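Local coordinates for putative branched chain amino acid ABC transporter, periplasmic amino acid-binding protein (Brucella ovis, PDB 4XFK) that probably binds leucine, isoleucine, valine, threonine and alanine as the periplasmic component of an ABC-type amino-acid transport system, at residues Pro267-Ala272 / Val355-Ser360; Ser161-Tyr166 / Thr218-Asn223. The protein carries 1 engineered substitution. One frame throughout, in Å; residues are numbered along the deposited sequence.

Contact 1. Residues Pro267-Ala272 / Val355-Ser360; sequences PFNPEA and VVQEVS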
ATOM      1  N   PRO A 267      -6.062  -4.715   2.113  1.00  6.26           N
ATOM      2  CA  PRO A 267      -7.392  -4.241   1.710  1.00  7.13           C
ATOM      3  C   PRO A 267      -8.224  -5.243   0.904  1.00  7.04           C
ATOM      4  O   PRO A 267      -9.309  -4.878   0.454  1.00  8.77           O
ATOM      5  CB  PRO A 267      -7.075  -3.030   0.816  1.00  9.11           C
ATOM      6  CG  PRO A 267      -5.674  -2.648   1.132  1.00  8.87           C
ATOM      7  CD  PRO A 267      -4.984  -3.911   1.503  1.00  8.10           C
ATOM      8  N   PHE A 268      -7.756  -6.473   0.720  1.00  7.09           N
ATOM      9  CA  PHE A 268      -8.425  -7.366  -0.223  1.00  8.41           C
ATOM     10  C   PHE A 268      -8.109  -8.845  -0.009  1.00  7.66           C
ATOM     11  O   PHE A 268      -6.997  -9.215   0.385  1.00  9.17           O
ATOM     12  CB  PHE A 268      -8.035  -6.972  -1.654  1.00 10.28           C
ATOM     13  CG  PHE A 268      -8.556  -7.914  -2.707  1.00 13.62           C
ATOM     14  CD1 PHE A 268      -9.889  -7.881  -3.089  1.00 15.30           C
ATOM     15  CD2 PHE A 268      -7.714  -8.838  -3.307  1.00 15.77           C
ATOM     16  CE1 PHE A 268     -10.376  -8.756  -4.061  1.00 16.30           C
ATOM     17  CE2 PHE A 268      -8.197  -9.714  -4.279  1.00 17.39           C
ATOM     18  CZ  PHE A 268      -9.524  -9.669  -4.647  1.00 16.80           C
ATOM     19  N   ASN A 269      -9.090  -9.691  -0.294  1.00  7.47           N
ATOM     20  CA  ASN A 269      -8.832 -11.104  -0.490  1.00  8.48           C
ATOM     21  C   ASN A 269      -9.893 -11.590  -1.472  1.00  9.48           C
ATOM     22  O   ASN A 269     -11.037 -11.160  -1.387  1.00  8.98           O
ATOM     23  CB  ASN A 269      -8.897 -11.858   0.848  1.00  9.17           C
ATOM     24  CG  ASN A 269      -8.679 -13.345   0.694  1.00 10.12           C
ATOM     25  OD1 ASN A 269      -9.567 -14.060   0.240  1.00 11.01           O
ATOM     26  ND2 ASN A 269      -7.499 -13.822   1.079  1.00  9.53           N
ATOM     27  N   PRO A 270      -9.522 -12.464  -2.420  1.00  9.77           N
ATOM     28  CA  PRO A 270     -10.501 -12.923  -3.414  1.00 10.59           C
ATOM     29  C   PRO A 270     -11.797 -13.496  -2.826  1.00 11.41           C
ATOM     30  O   PRO A 270     -12.835 -13.392  -3.479  1.00 11.92           O
ATOM     31  CB  PRO A 270      -9.750 -14.028  -4.160  1.00 12.36           C
ATOM     32  CG  PRO A 270      -8.319 -13.658  -4.031  1.00 13.68           C
ATOM     33  CD  PRO A 270      -8.170 -12.981  -2.694  1.00 11.10           C
ATOM     34  N   GLU A 271     -11.731 -14.099  -1.637  1.00 10.75           N
ATOM     35  CA  GLU A 271     -12.895 -14.738  -1.011  1.00 11.92           C
ATOM     36  C   GLU A 271     -13.530 -13.902   0.088  1.00 13.58           C
ATOM     37  O   GLU A 271     -14.399 -14.396   0.809  1.00 16.32           O
ATOM     38  CB  GLU A 271     -12.504 -16.047  -0.331  1.00 16.68           C
ATOM     39  CG  GLU A 271     -11.768 -17.053  -1.153  1.00 19.27           C
ATOM     40  CD  GLU A 271     -11.394 -18.262  -0.316  1.00 17.03           C
ATOM     41  OE1 GLU A 271     -10.189 -18.561  -0.210  1.00 15.15           O
ATOM     42  OE2 GLU A 271     -12.308 -18.902   0.253  1.00 19.07           O
ATOM     43  N   ALA A 272     -13.086 -12.662   0.257  1.00 12.17           N
ATOM     44  CA  ALA A 272     -13.533 -11.874   1.400  1.00 12.12           C
ATOM     45  C   ALA A 272     -14.852 -11.149   1.178  1.00 12.88           C
ATOM     46  O   ALA A 272     -15.508 -10.766   2.140  1.00 15.05           O
ATOM     47  CB  ALA A 272     -12.452 -10.900   1.847  1.00 12.66           C
ATOM     48  N   VAL A 355      -8.898  -6.699   5.552  1.00  8.35           N
ATOM     49  CA  VAL A 355      -9.151  -8.118   5.708  1.00  9.19           C
ATOM     50  C   VAL A 355      -7.920  -8.785   6.280  1.00  7.52           C
ATOM     51  O   VAL A 355      -6.836  -8.721   5.693  1.00  7.58           O
ATOM     52  CB  VAL A 355      -9.450  -8.761   4.344  1.00 12.16           C
ATOM     53  CG1 VAL A 355      -9.919 -10.197   4.523  1.00 12.63           C
ATOM     54  CG2 VAL A 355     -10.481  -7.952   3.623  1.00 15.35           C
ATOM     55  N   VAL A 356      -8.090  -9.434   7.426  1.00  8.13           N
ATOM     56  CA  VAL A 356      -6.999 -10.169   8.047  1.00  7.33           C
ATOM     57  C   VAL A 356      -7.080 -11.626   7.602  1.00  8.23           C
ATOM     58  O   VAL A 356      -8.159 -12.225   7.597  1.00  8.51           O
ATOM     59  CB  VAL A 356      -7.013 -10.035   9.578  1.00  8.13           C
ATOM     60  CG1 VAL A 356      -5.682 -10.493  10.138  1.00  8.17           C
ATOM     61  CG2 VAL A 356      -7.271  -8.579   9.965  1.00  9.10           C
ATOM     62  N   GLN A 357      -5.929 -12.171   7.211  1.00  7.50           N
ATOM     63  CA  GLN A 357      -5.852 -13.425   6.468  1.00  7.71           C
ATOM     64  C   GLN A 357      -4.765 -14.333   7.027  1.00  7.81           C
ATOM     65  O   GLN A 357      -3.715 -13.850   7.478  1.00  8.75           O
ATOM     66  CB  GLN A 357      -5.531 -13.133   5.002  1.00  8.15           C
ATOM     67  CG  GLN A 357      -6.554 -12.249   4.297  1.00  8.57           C
ATOM     68  CD  GLN A 357      -5.958 -11.470   3.146  1.00  7.67           C
ATOM     69  OE1 GLN A 357      -5.548 -12.051   2.140  1.00  8.08           O
ATOM     70  NE2 GLN A 357      -5.910 -10.146   3.281  1.00  8.17           N
ATOM     71  N   GLU A 358      -5.004 -15.643   6.971  1.00  8.21           N
ATOM     72  CA  GLU A 358      -4.031 -16.630   7.435  1.00  8.59           C
ATOM     73  C   GLU A 358      -3.582 -17.516   6.281  1.00  9.00           C
ATOM     74  O   GLU A 358      -4.359 -17.793   5.372  1.00  9.91           O
ATOM     75  CB  GLU A 358      -4.639 -17.492   8.540  1.00 11.06           C
ATOM     76  CG  GLU A 358      -5.850 -18.308   8.096  1.00 15.90           C
ATOM     77  CD  GLU A 358      -6.441 -19.137   9.210  1.00 22.22           C
ATOM     78  OE1 GLU A 358      -5.773 -20.090   9.655  1.00 25.52           O
ATOM     79  OE2 GLU A 358      -7.572 -18.833   9.635  1.00 24.97           O
ATOM     80  N   VAL A 359      -2.331 -17.962   6.314  1.00  8.92           N
ATOM     81  CA  VAL A 359      -1.857 -18.904   5.307  1.00  9.57           C
ATOM     82  C   VAL A 359      -2.413 -20.292   5.626  1.00 10.14           C
ATOM     83  O   VAL A 359      -2.200 -20.815   6.723  1.00 10.25           O
ATOM     84  CB  VAL A 359      -0.324 -18.934   5.250  1.00  9.31           C
ATOM     85  CG1 VAL A 359       0.146 -19.924   4.192  1.00  9.66           C
ATOM     86  CG2 VAL A 359       0.213 -17.526   4.967  1.00  9.97           C
ATOM     87  N   SER A 360      -3.130 -20.875   4.668  1.00  9.40           N
ATOM     88  CA  SER A 360      -3.915 -22.079   4.913  1.00  9.47           C
ATOM     89  C   SER A 360      -4.133 -22.856   3.625  1.00  9.72           C
ATOM     90  O   SER A 360      -4.252 -22.268   2.552  1.00 11.05           O
ATOM     91  CB  SER A 360      -5.276 -21.699   5.500  1.00 10.90           C
ATOM     92  OG  SER A 360      -6.134 -22.828   5.589  1.00 12.46           O
TER

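Contact 2. Residues Ser161-Tyr166 / Thr218-Asn223; sequences SINQNY and TGNWSN. With ACT (acetate ion), chain B.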
ATOM      1  N   SER A 161       9.375  -7.524  17.321  1.00 10.98           N
ATOM      2  CA  SER A 161       9.203  -6.575  16.219  1.00 11.29           C
ATOM      3  C   SER A 161      10.495  -6.508  15.414  1.00 10.28           C
ATOM      4  O   SER A 161      11.546  -6.220  15.970  1.00 10.86           O
ATOM      5  CB  SER A 161       8.859  -5.188  16.770  1.00 12.42           C
ATOM      6  OG  SER A 161       8.855  -4.204  15.749  1.00 12.47           O
ATOM      7  N   ILE A 162      10.422  -6.783  14.115  1.00  9.10           N
ATOM      8  CA  ILE A 162      11.598  -6.663  13.257  1.00  8.72           C
ATOM      9  C   ILE A 162      11.238  -5.856  12.008  1.00  6.68           C
ATOM     10  O   ILE A 162      10.309  -6.206  11.289  1.00  8.14           O
ATOM     11  CB  ILE A 162      12.223  -8.047  12.911  1.00  8.42           C
ATOM     12  CG1 ILE A 162      13.480  -7.868  12.049  1.00  9.86           C
ATOM     13  CG2 ILE A 162      11.200  -8.975  12.253  1.00  9.66           C
ATOM     14  CD1 ILE A 162      14.332  -9.117  11.940  1.00 12.30           C
ATOM     15  N   ASN A 163      11.957  -4.762  11.773  1.00  7.68           N
ATOM     16  CA  ASN A 163      11.639  -3.856  10.674  1.00  7.96           C
ATOM     17  C   ASN A 163      12.865  -3.215  10.058  1.00  8.34           C
ATOM     18  O   ASN A 163      13.958  -3.260  10.623  1.00  8.21           O
ATOM     19  CB  ASN A 163      10.657  -2.763  11.118  1.00  7.60           C
ATOM     20  CG  ASN A 163       9.329  -3.330  11.575  1.00  8.79           C
ATOM     21  OD1 ASN A 163       8.485  -3.683  10.757  1.00  9.88           O
ATOM     22  ND2 ASN A 163       9.145  -3.434  12.883  1.00  9.82           N
ATOM     23  N   GLN A 164      12.652  -2.635   8.881  1.00  7.99           N
ATOM     24  CA  GLN A 164      13.671  -1.932   8.119  1.00  7.14           C
ATOM     25  C   GLN A 164      13.919  -0.540   8.691  1.00  7.47           C
ATOM     26  O   GLN A 164      12.979   0.172   9.054  1.00  7.63           O
ATOM     27  CB  GLN A 164      13.212  -1.811   6.665  1.00  7.81           C
ATOM     28  CG  GLN A 164      13.015  -3.158   5.962  1.00  7.55           C
ATOM     29  CD  GLN A 164      12.091  -3.068   4.768  1.00  8.51           C
ATOM     30  OE1 GLN A 164      12.430  -3.511   3.660  1.00 11.37           O
ATOM     31  NE2 GLN A 164      10.912  -2.519   4.987  1.00  6.92           N
ATOM     32  N   ASN A 165      15.185  -0.140   8.746  1.00  8.77           N
ATOM     33  CA  ASN A 165      15.525   1.148   9.332  1.00  9.43           C
ATOM     34  C   ASN A 165      15.376   2.302   8.335  1.00  9.11           C
ATOM     35  O   ASN A 165      16.365   2.849   7.831  1.00 10.36           O
ATOM     36  CB  ASN A 165      16.927   1.119   9.947  1.00 10.60           C
ATOM     37  CG  ASN A 165      17.078   2.115  11.080  1.00 11.33           C
ATOM     38  OD1 ASN A 165      16.376   3.128  11.125  1.00 11.97           O
ATOM     39  ND2 ASN A 165      17.989   1.830  12.008  1.00 13.31           N
ATOM     40  N   TYR A 166      14.121   2.638   8.045  1.00  8.70           N
ATOM     41  CA  TYR A 166      13.750   3.872   7.350  1.00  8.54           C
ATOM     42  C   TYR A 166      12.362   4.257   7.841  1.00  8.34           C
ATOM     43  O   TYR A 166      11.803   3.564   8.696  1.00  8.47           O
ATOM     44  CB  TYR A 166      13.822   3.751   5.816  1.00  7.92           C
ATOM     45  CG  TYR A 166      12.748   2.944   5.109  1.00  7.78           C
ATOM     46  CD1 TYR A 166      12.665   1.562   5.255  1.00  7.37           C
ATOM     47  CD2 TYR A 166      11.856   3.566   4.234  1.00  7.84           C
ATOM     48  CE1 TYR A 166      11.710   0.823   4.569  1.00  6.99           C
ATOM     49  CE2 TYR A 166      10.897   2.841   3.549  1.00  7.49           C
ATOM     50  CZ  TYR A 166      10.826   1.468   3.718  1.00  7.12           C
ATOM     51  OH  TYR A 166       9.884   0.727   3.035  1.00  7.17           O
ATOM     52  N   THR A 218       6.172  -7.608  11.513  1.00  7.24           N
ATOM     53  CA  THR A 218       7.121  -7.019  10.580  1.00  7.07           C
ATOM     54  C   THR A 218       6.433  -6.368   9.395  1.00  6.80           C
ATOM     55  O   THR A 218       5.504  -6.934   8.809  1.00  6.81           O
ATOM     56  CB  THR A 218       8.176  -8.054  10.079  1.00  7.55           C
ATOM     57  OG1 THR A 218       9.076  -7.400   9.178  1.00  7.16           O
ATOM     58  CG2 THR A 218       7.530  -9.238   9.368  1.00  9.15           C
ATOM     59  N   GLY A 219       6.921  -5.179   9.044  1.00  6.57           N
ATOM     60  CA  GLY A 219       6.528  -4.497   7.818  1.00  6.80           C
ATOM     61  C   GLY A 219       7.484  -4.747   6.661  1.00  6.45           C
ATOM     62  O   GLY A 219       7.434  -4.041   5.662  1.00  6.08           O
ATOM     63  N   ASN A 220       8.355  -5.744   6.780  1.00  5.97           N
ATOM     64  CA  ASN A 220       9.342  -6.007   5.734  1.00  6.19           C
ATOM     65  C   ASN A 220       8.686  -6.409   4.416  1.00  6.20           C
ATOM     66  O   ASN A 220       7.559  -6.913   4.391  1.00  6.78           O
ATOM     67  CB  ASN A 220      10.337  -7.084   6.176  1.00  6.22           C
ATOM     68  CG  ASN A 220      11.308  -6.589   7.231  1.00  6.71           C
ATOM     69  OD1 ASN A 220      11.137  -5.510   7.801  1.00  7.87           O
ATOM     70  ND2 ASN A 220      12.344  -7.377   7.483  1.00  7.36           N
ATOM     71  N   TRP A 221       9.404  -6.172   3.326  1.00  6.39           N
ATOM     72  CA  TRP A 221       8.941  -6.526   1.998  1.00  6.26           C
ATOM     73  C   TRP A 221      10.160  -6.715   1.116  1.00  6.91           C
ATOM     74  O   TRP A 221      11.295  -6.491   1.557  1.00  7.80           O
ATOM     75  CB  TRP A 221       8.023  -5.435   1.431  1.00  6.44           C
ATOM     76  CG  TRP A 221       8.613  -4.051   1.432  1.00  6.48           C
ATOM     77  CD1 TRP A 221       8.765  -3.231   2.516  1.00  6.90           C
ATOM     78  CD2 TRP A 221       9.096  -3.317   0.301  1.00  6.93           C
ATOM     79  NE1 TRP A 221       9.321  -2.038   2.125  1.00  7.11           N
ATOM     80  CE2 TRP A 221       9.533  -2.065   0.773  1.00  8.18           C
ATOM     81  CE3 TRP A 221       9.196  -3.595  -1.069  1.00  7.84           C
ATOM     82  CZ2 TRP A 221      10.064  -1.091  -0.072  1.00  8.75           C
ATOM     83  CZ3 TRP A 221       9.732  -2.626  -1.907  1.00  9.18           C
ATOM     84  CH2 TRP A 221      10.155  -1.389  -1.405  1.00  9.79           C
ATOM     85  N   SER A 222       9.933  -7.135  -0.124  1.00  7.40           N
ATOM     86  CA  SER A 222      11.030  -7.489  -1.028  1.00  8.44           C
ATOM     87  C   SER A 222      11.936  -8.523  -0.343  1.00  9.20           C
ATOM     88  O   SER A 222      11.461  -9.365   0.427  1.00  8.92           O
ATOM     89  CB  SER A 222      11.809  -6.235  -1.465  1.00 10.56           C
ATOM     90  OG  SER A 222      12.744  -6.527  -2.493  1.00 13.04           O
ATOM     91  N   ASN A 223      13.236  -8.466  -0.609  1.00  9.41           N
ATOM     92  CA  ASN A 223      14.166  -9.432  -0.028  1.00 10.32           C
ATOM     93  C   ASN A 223      14.169  -9.459   1.497  1.00  9.75           C
ATOM     94  O   ASN A 223      14.410 -10.503   2.099  1.00  8.83           O
ATOM     95  CB  ASN A 223      15.576  -9.176  -0.559  1.00 12.04           C
ATOM     96  CG  ASN A 223      15.628  -9.231  -2.054  1.00 18.53           C
ATOM     97  OD1 ASN A 223      16.016  -8.264  -2.718  1.00 24.38           O
ATOM     98  ND2 ASN A 223      15.203 -10.356  -2.606  1.00 17.28           N
TER
HETATM   99  C   ACT B 500       6.773   1.739   2.153  1.00  8.13           C
HETATM  100  O   ACT B 500       7.939   2.195   2.098  1.00  7.53           O
HETATM  101  OXT ACT B 500       5.842   2.577   2.128  1.00  8.42           O
HETATM  102  CH3 ACT B 500       6.524   0.266   2.239  1.00  8.58           C
HETATM  103  O   HOH W   1       9.993  -2.876   7.688  1.00  7.42           O

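Contact 1. Residues Pro267-Ala272 / Val355-Ser360
Q357 lays its amide end against N269, the two side chains crossing obliquely with their amide planes 86° apart. ND2 of N269 donates to OE1 of Q357 over 2.8 Å. The bond is virtually straight at the hydrogen and lies in the plane of the N269 amide, yet it reaches OE1 from above the Q357 carbonyl plane, 47° out of it. N269 swings its amide across to the strand with CG anti to the backbone N (chi1 178°). Both ends of that amide are used: ND2 also donates to the carbonyl O of F374, while OD1 accepts from the backbone N of E271 at 2.9 Å, an Asx turn within the type I turn N269-A272. NE2 of Q357 turns back along its own strand to V355 O, 3.0 Å away, and is also bonded to T266 OG1. NE2 of Q357 also lies 3.2 Å from O of F268. With polar partners at each end, the rotation of both buried amides is well defined. Beside the amides the contact is apolar: CB of A272 sits over the branches of V355, 3.8 Å from CG1, and CG1 is 4.2 Å from CB of N269. The F268 ring meets F280 of helix 274-288 edge to face. The loop 267-272, with its turn, thus leads from strand 263-266 into helix 274-288 while remaining fastened to the neighbouring antiparallel strand 350-360, within one lobe of the two-lobed periplasmic binding protein fold.

Contact 2. Residues Ser161-Tyr166 / Thr218-Asn223
T218 donates from its hydroxyl OG1 to the backbone O of I162 at 2.7 Å. OG1 stands anti to the backbone N (chi1 -180°), where it also accepts from the N of N220 and closes an ST turn. A second direct bond runs from the N of G219 to OD1 of N163, 2.8 Å long and nearly along the C=O axis. One bridge goes through water: the molecule accepts from the N of Q164 and donates to OD1 of N220, each over 2.9 Å, while ND2 of N220 is held by D224 O and H193 NE2. Apolar contact is made where CB of T218 packs on CG2 of I162 at 3.8 Å, the two side chains running alongside each other in the same direction. Among the rings, NE1 of W221 donates to OH of Y166 at 3.0 Å, with the oxygen at the indole edge, only 7° from the ring plane. The Y166 hydroxyl donates in turn to an acetate oxygen at 2.6 Å. That ion, probably from the crystallisation liquor, is also bonded to S88 OG and E118 N, so the Y166-W221 end probably faces the cleft between the lobes. The end of the Q164 amide comes over one face of the indole, the planes 89° apart. These bonds join the C-terminal ends of parallel strands 158-164 and 215-218, just ahead of helices 167-184 and 223-235; L225 and L228 of the latter pack against T218, N220 and I162.

From the N terminus, the chain first passes the parallel sheet that includes strands 13-18, 54-59 and 81-84, then enters the mixed sheet that both contacts reach. Contact 2 closes first, joining 161-166 to 218-223 across a 51-residue excursion through helix 167-184, strand 186-193 and helix 202-210. Contact 1 opens afterwards at 267-272 and closes at 355-360, spanning helices 274-288, 296-312 and 322-331. The two loops follow in series, neither nested nor crossed. The centres of contact 1 and contact 2 lie about 21 Å apart, and the two do not touch. Strands 215-218, 240-243, 263-266 and 350-360 pair successively between them, linking the parallel part of the sheet to its antiparallel part.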